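Local structure of putative deoxyribonuclease yjjV (Escherichia coli, 1ZZM) at residues A[161-166]-A[195-200]; A[168-171]-A[175-178]; A[179-184]-A[188-193]; A[228-233]-A[242-247]. The protein probably hydrolyses ester bonds as a TatD-type metallo-dependent hydrolase that binds two divalent metal cations per subunit. All coordinates share one frame; numbering follows the deposited sequence.

Contact 1: residues A[161-166]-A[195-200]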
loop_
_atom_site.group_PDB
_atom_site.type_symbol
_atom_site.label_atom_id
_atom_site.label_comp_id
_atom_site.label_asym_id
_atom_site.label_seq_id
_atom_site.Cartn_x
_atom_site.Cartn_y
_atom_site.Cartn_z
ATOM N N GLY A 161 5.265 -2.634 -13.656
ATOM C CA GLY A 161 6.171 -3.682 -14.092
ATOM C C GLY A 161 5.541 -4.538 -15.145
ATOM O O GLY A 161 4.565 -4.139 -15.732
ATOM N N SER A 162 6.089 -5.730 -15.353
ATOM C CA SER A 162 5.612 -6.637 -16.388
ATOM C C SER A 162 4.439 -7.522 -15.983
ATOM O O SER A 162 4.140 -7.726 -14.804
ATOM C CB SER A 162 6.762 -7.547 -16.843
ATOM O OG SER A 162 7.057 -8.525 -15.848
ATOM N N LEU A 163 3.778 -8.060 -16.986
ATOM C CA LEU A 163 2.662 -8.949 -16.722
ATOM C C LEU A 163 3.174 -10.171 -15.964
ATOM O O LEU A 163 2.529 -10.643 -15.022
ATOM C CB LEU A 163 2.032 -9.379 -18.040
ATOM C CG LEU A 163 0.816 -10.282 -17.912
ATOM C CD1 LEU A 163 -0.190 -9.607 -17.071
ATOM C CD2 LEU A 163 0.239 -10.575 -19.284
ATOM N N GLN A 164 4.319 -10.719 -16.382
ATOM C CA GLN A 164 4.829 -11.899 -15.654
ATOM C C GLN A 164 5.093 -11.590 -14.181
ATOM O O GLN A 164 4.815 -12.411 -13.302
ATOM C CB GLN A 164 6.099 -12.472 -16.322
ATOM C CG GLN A 164 6.792 -13.576 -15.495
ATOM C CD GLN A 164 7.773 -13.004 -14.478
ATOM O OE1 GLN A 164 7.935 -13.536 -13.376
ATOM N NE2 GLN A 164 8.437 -11.931 -14.851
ATOM N N GLN A 165 5.603 -10.400 -13.891
ATOM C CA GLN A 165 5.880 -10.075 -12.496
ATOM C C GLN A 165 4.599 -9.964 -11.693
ATOM O O GLN A 165 4.538 -10.459 -10.566
ATOM C CB GLN A 165 6.693 -8.785 -12.398
ATOM C CG GLN A 165 8.104 -8.991 -12.923
ATOM C CD GLN A 165 8.861 -7.701 -13.073
ATOM O OE1 GLN A 165 8.282 -6.645 -13.450
ATOM N NE2 GLN A 165 10.180 -7.763 -12.807
ATOM N N ALA A 166 3.575 -9.335 -12.272
ATOM C CA ALA A 166 2.283 -9.208 -11.591
ATOM C C ALA A 166 1.645 -10.562 -11.375
ATOM O O ALA A 166 1.207 -10.877 -10.266
ATOM C CB ALA A 166 1.340 -8.316 -12.390
ATOM N N ALA A 195 -5.080 -4.249 -17.006
ATOM C CA ALA A 195 -6.265 -4.604 -17.780
ATOM C C ALA A 195 -6.464 -6.118 -17.820
ATOM O O ALA A 195 -7.582 -6.592 -17.973
ATOM C CB ALA A 195 -6.128 -4.065 -19.217
ATOM N N LYS A 196 -5.399 -6.881 -17.662
ATOM C CA LYS A 196 -5.511 -8.335 -17.751
ATOM C C LYS A 196 -5.632 -9.126 -16.454
ATOM O O LYS A 196 -6.114 -10.265 -16.466
ATOM C CB LYS A 196 -4.335 -8.893 -18.538
ATOM C CG LYS A 196 -4.132 -8.220 -19.878
ATOM C CD LYS A 196 -2.843 -8.696 -20.527
ATOM C CE LYS A 196 -2.501 -7.853 -21.756
ATOM N NZ LYS A 196 -1.202 -8.272 -22.355
ATOM N N LEU A 197 -5.186 -8.554 -15.346
ATOM C CA LEU A 197 -5.258 -9.294 -14.080
ATOM C C LEU A 197 -6.694 -9.573 -13.647
ATOM O O LEU A 197 -7.615 -8.858 -14.028
ATOM C CB LEU A 197 -4.537 -8.507 -12.972
ATOM C CG LEU A 197 -3.022 -8.230 -13.188
ATOM C CD1 LEU A 197 -2.469 -7.296 -12.071
ATOM C CD2 LEU A 197 -2.259 -9.563 -13.194
ATOM N N PRO A 198 -6.897 -10.637 -12.848
ATOM C CA PRO A 198 -8.220 -11.026 -12.328
ATOM C C PRO A 198 -8.703 -9.854 -11.477
ATOM O O PRO A 198 -7.926 -9.287 -10.696
ATOM C CB PRO A 198 -7.922 -12.204 -11.423
ATOM C CG PRO A 198 -6.653 -12.810 -12.020
ATOM C CD PRO A 198 -5.850 -11.601 -12.474
ATOM N N LEU A 199 -9.973 -9.506 -11.597
ATOM C CA LEU A 199 -10.497 -8.392 -10.817
ATOM C C LEU A 199 -10.310 -8.563 -9.297
ATOM O O LEU A 199 -10.176 -7.575 -8.570
ATOM C CB LEU A 199 -11.986 -8.212 -11.110
ATOM C CG LEU A 199 -12.622 -6.887 -10.686
ATOM C CD1 LEU A 199 -11.760 -5.710 -11.201
ATOM C CD2 LEU A 199 -14.036 -6.791 -11.298
ATOM N N ALA A 200 -10.325 -9.807 -8.823
ATOM C CA ALA A 200 -10.193 -10.068 -7.396
ATOM C C ALA A 200 -8.799 -9.796 -6.908
ATOM O O ALA A 200 -8.564 -9.796 -5.704
ATOM C CB ALA A 200 -10.571 -11.518 -7.075
#
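Two neighbouring helices on the outside of a TIM-barrel-type fold meet here, the start of helix 163-171 and the end of helix 190-196 with the turn after it. The touching groups are L163 and A166 on one side and K196 and L197 on the other. A166 points its methyl at the end of L197. Its CB lies 3.9 Å from L197 CD2 and 4.0 Å from L197 CD1, and it thus sits against both branches of the leucine. L197 CG is anti to its own carbonyl carbon (chi1 -61°), and this brings the isobutyl end over to the helix. L163 works nearer the surface. Its CD2 touches the K196 chain, 3.8 Å from K196 CD, and the two side chains cross at about a right angle. The lysine is extended beyond CG and presents its CD methylene to the leucine. L163 CD1 is a looser neighbour of L197 CD2, at 4.4 Å. No hydrogen bond links the two segments.

The first turn of helix 163-171 is fixed by a capping box. S162 is the N-cap, and its OG accepts from Q165 N at 3.1 Å. In return S162 N donates to Q165 OE1 at 3.0 Å, almost straight at 174°. V193 of helix 190-196 also packs on L163 and A166. L197 O is held by R237, which ties the turn to the chain beyond helix 226-236. Apolar contact between successive outer helices, here with a capping box at one helix start, is typical of the helical layer around a beta/alpha barrel.

Contact 2: residues A[168-171]-A[175-178]; sequences RFVQ and KIGV
I176 meets two successive residues of the helix, F169 and V170, with two neighbouring atoms of one branch. Its CD1 lies 3.9 Å from F169 CB. Its CG1 lies 3.9 Å from V170 CG2. I176 CG1 is anti to the carbonyl carbon (chi1 -62°), and the CG1-CD1 arm reaches the helix from there. V170 and I176 cross at about a right angle, with the CG2 branch of the valine doing the touching. F169 begins toward the strand, but its ring leads away. The isoleucine therefore meets mainly the root of that side chain.

The ring of F169 goes on to pack against helix 138-148 at L141, A142 and L145, and also against V156. F159 touches both F169 and I176, and I194 of helix 190-196 and L197 just after it also pack on I176. Backbone bonds to strand 154-156, and from I176 to S201 and L203, hold the strand inside the parallel sheet. The contact belongs to the beta-alpha-beta unit formed by strand 154-156, helix 163-171 and strand 175-178.

No polar bond joins helix to strand here. Their hold on each other rests on the fit of aliphatic carbons, in a buried layer.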
loop_
_atom_site.group_PDB
_atom_site.type_symbol
_atom_site.label_atom_id
_atom_site.label_comp_id
_atom_site.label_asym_id
_atom_site.label_seq_id
_atom_site.Cartn_x
_atom_site.Cartn_y
_atom_site.Cartn_z
ATOM N N ARG A 168 3.017 -13.452 -11.211
ATOM C CA ARG A 168 3.741 -14.237 -10.209
ATOM C C ARG A 168 3.304 -13.841 -8.800
ATOM O O ARG A 168 3.177 -14.686 -7.932
ATOM C CB ARG A 168 5.248 -14.052 -10.339
ATOM C CG ARG A 168 6.064 -14.934 -9.384
ATOM C CD ARG A 168 7.540 -14.685 -9.662
ATOM N NE ARG A 168 8.458 -15.447 -8.828
ATOM C CZ ARG A 168 9.779 -15.284 -8.857
ATOM N NH1 ARG A 168 10.320 -14.398 -9.683
ATOM N NH2 ARG A 168 10.558 -15.986 -8.045
ATOM N N PHE A 169 3.084 -12.549 -8.569
ATOM C CA PHE A 169 2.639 -12.118 -7.240
ATOM C C PHE A 169 1.217 -12.648 -6.982
ATOM O O PHE A 169 0.902 -13.137 -5.898
ATOM C CB PHE A 169 2.607 -10.590 -7.157
ATOM C CG PHE A 169 3.966 -9.948 -6.989
ATOM C CD1 PHE A 169 4.895 -10.457 -6.070
ATOM C CD2 PHE A 169 4.312 -8.813 -7.731
ATOM C CE1 PHE A 169 6.124 -9.846 -5.901
ATOM C CE2 PHE A 169 5.552 -8.196 -7.560
ATOM C CZ PHE A 169 6.460 -8.711 -6.642
ATOM N N VAL A 170 0.365 -12.551 -7.994
ATOM C CA VAL A 170 -1.024 -12.998 -7.860
ATOM C C VAL A 170 -1.065 -14.512 -7.592
ATOM O O VAL A 170 -1.866 -14.991 -6.770
ATOM C CB VAL A 170 -1.817 -12.655 -9.154
ATOM C CG1 VAL A 170 -3.227 -13.252 -9.114
ATOM C CG2 VAL A 170 -1.925 -11.139 -9.286
ATOM N N GLN A 171 -0.187 -15.250 -8.271
ATOM C CA GLN A 171 -0.140 -16.700 -8.097
ATOM C C GLN A 171 0.394 -17.080 -6.709
ATOM O O GLN A 171 0.124 -18.180 -6.221
ATOM C CB GLN A 171 0.643 -17.336 -9.266
ATOM C CG GLN A 171 -0.155 -17.123 -10.584
ATOM C CD GLN A 171 0.613 -17.395 -11.890
ATOM O OE1 GLN A 171 1.851 -17.508 -11.914
ATOM N NE2 GLN A 171 -0.135 -17.465 -13.000
ATOM N N LYS A 175 -2.051 -9.365 -3.604
ATOM C CA LYS A 175 -2.860 -8.441 -4.381
ATOM C C LYS A 175 -1.930 -7.438 -5.036
ATOM O O LYS A 175 -0.743 -7.362 -4.697
ATOM C CB LYS A 175 -3.851 -7.722 -3.500
ATOM C CG LYS A 175 -5.228 -8.333 -3.506
ATOM C CD LYS A 175 -5.297 -9.634 -2.821
ATOM C CE LYS A 175 -6.757 -9.925 -2.382
ATOM N NZ LYS A 175 -7.417 -11.008 -3.190
ATOM N N ILE A 176 -2.498 -6.642 -5.942
ATOM C CA ILE A 176 -1.746 -5.656 -6.723
ATOM C C ILE A 176 -2.382 -4.274 -6.494
ATOM O O ILE A 176 -3.561 -4.061 -6.789
ATOM C CB ILE A 176 -1.807 -5.994 -8.264
ATOM C CG1 ILE A 176 -1.165 -7.356 -8.562
ATOM C CG2 ILE A 176 -1.135 -4.886 -9.110
ATOM C CD1 ILE A 176 0.308 -7.546 -8.109
ATOM N N GLY A 177 -1.585 -3.320 -6.004
ATOM C CA GLY A 177 -2.114 -1.994 -5.749
ATOM C C GLY A 177 -2.124 -1.144 -7.007
ATOM O O GLY A 177 -1.105 -0.981 -7.679
ATOM N N VAL A 178 -3.287 -0.615 -7.339
ATOM C CA VAL A 178 -3.457 0.190 -8.546
ATOM C C VAL A 178 -3.538 1.659 -8.151
ATOM O O VAL A 178 -4.499 2.077 -7.483
ATOM C CB VAL A 178 -4.767 -0.158 -9.311
ATOM C CG1 VAL A 178 -4.814 0.626 -10.611
ATOM C CG2 VAL A 178 -4.835 -1.646 -9.627
#

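Contact 3: residues A[179-184]-A[188-193]; sequences GGTITY and SKTRDV
R191 NH1 donates to I182 O at 2.7 Å, the shortest polar bond between the two segments. The nitrogen sits nearly on the line of the carbonyl bond (C=O...N angle 177°), and the oxygen lies in the guanidinium plane. The N-H...O angle is 155°. A bend at chi3 (54°) turns the guanidinium to the carbonyl. R191 CG lies 3.2 Å from I182 O and 4.1 Å from I182 CB. With an alanine in place of R191, I182 O would probably lose this donor, and I182 CB its contact with the arginine chain. V232 and L236 of helix 226-236 also pack on R191.

The segments form the connection from strand 175-178 to helix 190-196 of the TIM-barrel-type fold. A 3-10 turn at 180-183 follows the strand, with T183 OG1 donating to G180 O at 2.7 Å. The side chain of T181 is about 8 Å from those of the metal ligands D207 and H157.

One water joins the two segments. It donates to T181 O and Y184 O and accepts from S188 OG at 2.9 Å. Beside this bridge T181 CG2 packs on T190 CB at 3.9 Å, the two threonines crossing at about a right angle. T190 OG1 is hydrogen-bonded to S160 OG and G161 N, which ties the helix start to the loop before helix 163-171.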
loop_
_atom_site.group_PDB
_atom_site.type_symbol
_atom_site.label_atom_id
_atom_site.label_comp_id
_atom_site.label_asym_id
_atom_site.label_seq_id
_atom_site.Cartn_x
_atom_site.Cartn_y
_atom_site.Cartn_z
ATOM N N GLY A 179 -2.541 2.418 -8.596
ATOM C CA GLY A 179 -2.459 3.834 -8.304
ATOM C C GLY A 179 -2.184 4.673 -9.549
ATOM O O GLY A 179 -2.425 4.230 -10.686
ATOM N N GLY A 180 -1.624 5.857 -9.329
ATOM C CA GLY A 180 -1.371 6.819 -10.400
ATOM C C GLY A 180 -0.592 6.360 -11.611
ATOM O O GLY A 180 -0.638 7.000 -12.679
ATOM N N THR A 181 0.117 5.246 -11.458
ATOM C CA THR A 181 0.907 4.706 -12.554
ATOM C C THR A 181 0.058 4.444 -13.788
ATOM O O THR A 181 0.531 4.620 -14.923
ATOM C CB THR A 181 1.577 3.381 -12.160
ATOM O OG1 THR A 181 2.457 3.605 -11.053
ATOM C CG2 THR A 181 2.361 2.796 -13.357
ATOM N N ILE A 182 -1.197 4.041 -13.595
ATOM C CA ILE A 182 -2.008 3.735 -14.760
ATOM C C ILE A 182 -2.508 4.950 -15.531
ATOM O O ILE A 182 -3.150 4.782 -16.561
ATOM C CB ILE A 182 -3.229 2.840 -14.432
ATOM C CG1 ILE A 182 -4.194 3.509 -13.442
ATOM C CG2 ILE A 182 -2.740 1.507 -13.874
ATOM C CD1 ILE A 182 -4.641 4.891 -13.808
ATOM N N THR A 183 -2.235 6.157 -15.027
ATOM C CA THR A 183 -2.697 7.362 -15.722
ATOM C C THR A 183 -1.683 7.885 -16.725
ATOM O O THR A 183 -1.942 8.897 -17.394
ATOM C CB THR A 183 -3.045 8.527 -14.762
ATOM O OG1 THR A 183 -1.861 8.974 -14.102
ATOM C CG2 THR A 183 -4.087 8.099 -13.745
ATOM N N TYR A 184 -0.547 7.192 -16.831
ATOM C CA TYR A 184 0.542 7.549 -17.743
ATOM C C TYR A 184 0.745 6.474 -18.826
ATOM O O TYR A 184 1.691 5.694 -18.757
ATOM C CB TYR A 184 1.850 7.673 -16.952
ATOM C CG TYR A 184 1.867 8.794 -15.928
ATOM C CD1 TYR A 184 2.178 10.091 -16.311
ATOM C CD2 TYR A 184 1.621 8.548 -14.574
ATOM C CE1 TYR A 184 2.263 11.121 -15.380
ATOM C CE2 TYR A 184 1.695 9.579 -13.625
ATOM C CZ TYR A 184 2.025 10.862 -14.045
ATOM O OH TYR A 184 2.181 11.893 -13.155
ATOM N N SER A 188 4.928 3.375 -19.322
ATOM C CA SER A 188 5.162 1.945 -19.163
ATOM C C SER A 188 3.989 1.196 -19.757
ATOM O O SER A 188 3.056 1.797 -20.299
ATOM C CB SER A 188 5.300 1.545 -17.678
ATOM O OG SER A 188 4.035 1.507 -17.018
ATOM N N LYS A 189 4.025 -0.123 -19.617
ATOM C CA LYS A 189 2.969 -0.969 -20.143
ATOM C C LYS A 189 2.138 -1.513 -18.982
ATOM O O LYS A 189 1.438 -2.533 -19.101
ATOM C CB LYS A 189 3.583 -2.118 -20.945
ATOM C CG LYS A 189 4.451 -1.661 -22.117
ATOM C CD LYS A 189 3.683 -0.723 -23.045
ATOM C CE LYS A 189 2.411 -1.382 -23.578
ATOM N NZ LYS A 189 1.537 -0.416 -24.316
ATOM N N THR A 190 2.208 -0.825 -17.853
ATOM C CA THR A 190 1.457 -1.269 -16.694
ATOM C C THR A 190 -0.063 -1.245 -16.915
ATOM O O THR A 190 -0.803 -2.081 -16.359
ATOM C CB THR A 190 1.857 -0.465 -15.450
ATOM O OG1 THR A 190 3.249 -0.669 -15.198
ATOM C CG2 THR A 190 1.070 -0.952 -14.209
ATOM N N ARG A 191 -0.554 -0.332 -17.747
ATOM C CA ARG A 191 -1.991 -0.294 -17.994
ATOM C C ARG A 191 -2.453 -1.603 -18.621
ATOM O O ARG A 191 -3.527 -2.113 -18.284
ATOM C CB ARG A 191 -2.370 0.881 -18.920
ATOM C CG ARG A 191 -2.117 2.258 -18.306
ATOM C CD ARG A 191 -2.056 3.356 -19.391
ATOM N NE ARG A 191 -3.223 3.399 -20.273
ATOM C CZ ARG A 191 -4.394 3.963 -19.970
ATOM N NH1 ARG A 191 -4.580 4.535 -18.794
ATOM N NH2 ARG A 191 -5.386 3.980 -20.859
ATOM N N ASP A 192 -1.633 -2.170 -19.509
ATOM C CA ASP A 192 -1.994 -3.420 -20.158
ATOM C C ASP A 192 -2.009 -4.574 -19.156
ATOM O O ASP A 192 -2.817 -5.489 -19.278
ATOM C CB ASP A 192 -1.025 -3.750 -21.304
ATOM C CG ASP A 192 -1.212 -2.844 -22.500
ATOM O OD1 ASP A 192 -2.362 -2.395 -22.735
ATOM O OD2 ASP A 192 -0.214 -2.594 -23.218
ATOM N N VAL A 193 -1.115 -4.520 -18.165
ATOM C CA VAL A 193 -1.054 -5.567 -17.133
ATOM C C VAL A 193 -2.305 -5.492 -16.295
ATOM O O VAL A 193 -3.023 -6.483 -16.108
ATOM C CB VAL A 193 0.188 -5.363 -16.192
ATOM C CG1 VAL A 193 0.137 -6.355 -14.984
ATOM C CG2 VAL A 193 1.437 -5.558 -16.960
HETATM O O HOH W 1 2.436 3.942 -16.639
#

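Contact 4: residues A[228-233]-A[242-247]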
loop_
_atom_site.group_PDB
_atom_site.type_symbol
_atom_site.label_atom_id
_atom_site.label_comp_id
_atom_site.label_asym_id
_atom_site.label_seq_id
_atom_site.Cartn_x
_atom_site.Cartn_y
_atom_site.Cartn_z
ATOM N N ARG A 228 -10.117 9.296 -9.126
ATOM C CA ARG A 228 -9.632 9.531 -10.486
ATOM C C ARG A 228 -8.894 8.260 -10.984
ATOM O O ARG A 228 -9.052 7.840 -12.148
ATOM C CB ARG A 228 -8.721 10.754 -10.467
ATOM C CG ARG A 228 -8.525 11.466 -11.793
ATOM C CD ARG A 228 -7.609 12.691 -11.616
ATOM N NE ARG A 228 -8.244 13.779 -10.869
ATOM C CZ ARG A 228 -9.168 14.595 -11.373
ATOM N NH1 ARG A 228 -9.582 14.454 -12.631
ATOM N NH2 ARG A 228 -9.676 15.561 -10.624
ATOM N N VAL A 229 -8.106 7.625 -10.112
ATOM C CA VAL A 229 -7.421 6.385 -10.501
ATOM C C VAL A 229 -8.507 5.394 -10.923
ATOM O O VAL A 229 -8.393 4.744 -11.951
ATOM C CB VAL A 229 -6.627 5.768 -9.316
ATOM C CG1 VAL A 229 -6.054 4.356 -9.691
ATOM C CG2 VAL A 229 -5.498 6.677 -8.953
ATOM N N PHE A 230 -9.584 5.333 -10.143
ATOM C CA PHE A 230 -10.692 4.436 -10.433
ATOM C C PHE A 230 -11.317 4.710 -11.807
ATOM O O PHE A 230 -11.639 3.776 -12.555
ATOM C CB PHE A 230 -11.771 4.553 -9.339
ATOM C CG PHE A 230 -13.033 3.781 -9.648
ATOM C CD1 PHE A 230 -13.069 2.393 -9.501
ATOM C CD2 PHE A 230 -14.166 4.435 -10.093
ATOM C CE1 PHE A 230 -14.226 1.670 -9.794
ATOM C CE2 PHE A 230 -15.323 3.734 -10.390
ATOM C CZ PHE A 230 -15.354 2.330 -10.237
ATOM N N ALA A 231 -11.507 5.985 -12.137
ATOM C CA ALA A 231 -12.102 6.338 -13.429
ATOM C C ALA A 231 -11.207 5.804 -14.535
ATOM O O ALA A 231 -11.683 5.283 -15.531
ATOM C CB ALA A 231 -12.261 7.866 -13.558
ATOM N N VAL A 232 -9.900 5.924 -14.369
ATOM C CA VAL A 232 -8.996 5.414 -15.383
ATOM C C VAL A 232 -9.014 3.892 -15.423
ATOM O O VAL A 232 -8.952 3.283 -16.501
ATOM C CB VAL A 232 -7.589 5.936 -15.134
ATOM C CG1 VAL A 232 -6.597 5.297 -16.089
ATOM C CG2 VAL A 232 -7.589 7.448 -15.308
ATOM N N LEU A 233 -9.088 3.265 -14.252
ATOM C CA LEU A 233 -9.142 1.799 -14.195
ATOM C C LEU A 233 -10.374 1.306 -14.948
ATOM O O LEU A 233 -10.339 0.271 -15.600
ATOM C CB LEU A 233 -9.225 1.315 -12.751
ATOM C CG LEU A 233 -9.325 -0.203 -12.539
ATOM C CD1 LEU A 233 -8.087 -0.892 -13.092
ATOM C CD2 LEU A 233 -9.484 -0.508 -11.009
ATOM N N ASP A 242 -19.685 -0.290 -11.721
ATOM C CA ASP A 242 -20.215 -0.704 -10.434
ATOM C C ASP A 242 -19.653 -2.047 -9.989
ATOM O O ASP A 242 -19.464 -2.279 -8.795
ATOM C CB ASP A 242 -21.747 -0.699 -10.455
ATOM C CG ASP A 242 -22.326 0.663 -10.044
ATOM O OD1 ASP A 242 -21.851 1.711 -10.550
ATOM O OD2 ASP A 242 -23.262 0.694 -9.210
ATOM N N GLU A 243 -19.349 -2.921 -10.944
ATOM C CA GLU A 243 -18.788 -4.211 -10.583
ATOM C C GLU A 243 -17.328 -4.024 -10.122
ATOM O O GLU A 243 -16.863 -4.693 -9.183
ATOM C CB GLU A 243 -18.811 -5.160 -11.772
ATOM C CG GLU A 243 -18.513 -6.596 -11.378
ATOM C CD GLU A 243 -18.055 -7.431 -12.553
ATOM O OE1 GLU A 243 -18.648 -7.305 -13.642
ATOM O OE2 GLU A 243 -17.098 -8.215 -12.381
ATOM N N ILE A 244 -16.606 -3.135 -10.794
ATOM C CA ILE A 244 -15.218 -2.885 -10.434
ATOM C C ILE A 244 -15.143 -2.243 -9.050
ATOM O O ILE A 244 -14.368 -2.678 -8.200
ATOM C CB ILE A 244 -14.512 -1.941 -11.453
ATOM C CG1 ILE A 244 -14.494 -2.593 -12.847
ATOM C CG2 ILE A 244 -13.053 -1.626 -10.968
ATOM C CD1 ILE A 244 -14.041 -1.604 -13.962
ATOM N N ALA A 245 -15.954 -1.218 -8.817
ATOM C CA ALA A 245 -15.939 -0.546 -7.517
ATOM C C ALA A 245 -16.223 -1.546 -6.405
ATOM O O ALA A 245 -15.556 -1.536 -5.368
ATOM C CB ALA A 245 -16.969 0.560 -7.491
ATOM N N GLN A 246 -17.224 -2.407 -6.601
ATOM C CA GLN A 246 -17.558 -3.390 -5.573
ATOM C C GLN A 246 -16.437 -4.403 -5.372
ATOM O O GLN A 246 -16.187 -4.849 -4.253
ATOM C CB GLN A 246 -18.842 -4.167 -5.906
ATOM C CG GLN A 246 -19.244 -5.090 -4.759
ATOM C CD GLN A 246 -19.448 -4.315 -3.453
ATOM O OE1 GLN A 246 -20.341 -3.457 -3.347
ATOM N NE2 GLN A 246 -18.606 -4.596 -2.460
ATOM N N ALA A 247 -15.746 -4.758 -6.442
ATOM C CA ALA A 247 -14.664 -5.721 -6.302
ATOM C C ALA A 247 -13.508 -5.139 -5.470
ATOM O O ALA A 247 -12.964 -5.801 -4.576
ATOM C CB ALA A 247 -14.177 -6.132 -7.652
#
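Helices 228-233 and 242-247 run at 128° to each other, with axes 10.7 Å apart at closest approach; F230 and A245 have the nearest CA atoms. The ring of F230 reaches across to the second helix. Its CE1 is 3.5 Å from A245 N, and this nitrogen lies near the ring plane, at the edge. F230 CZ also touches the alanine's methyl, 3.6 Å from A245 CB. One alanine thus meets the ring with both its backbone and its side chain. F230 CG is anti to the backbone N (chi1 173°), which carries the ring out from its helix to the other.

I244 CG2 touches both F230 and L233. It lies 3.7 Å from F230 CE1, approaching the ring obliquely. The same I244 CG2 methyl meets L233 CD2, also at 3.7 Å. One isoleucine branch therefore bridges two residues a turn apart.

These are the last two long helices of the chain, on the outside of the TIM-barrel-type fold. F230 has further neighbours in F5, whose ring plane stands at about 50° to that of F230, and in A241 and L248 of helix 241-256. Replacing F230 with an alanine would probably open a gap beside A245 and leave I244 CG2 without its aromatic neighbour. L233 packs on L248 as well and touches I194 of helix 190-196.

Contacts 2 and 4 are buried, while contacts 1 and 3 are only partly so. Contacts 1 and 2 share helix 163-171 and meet directly: L197 packs on V170, and K175 NZ probably bonds to A200 O. Contacts 1 and 3 share helix 190-196. Contact 4 uses other helices but leans on contact 3 through V232, which packs on I182. The chemistry follows the place. Contacts 1, 2 and 4, helix on helix or helix on strand, have no hydrogen bond across the segments and rest on largely apolar packing. Contact 3 lies where a loop meets the start of helix 190-196 and adds an arginine bond and a bridging water.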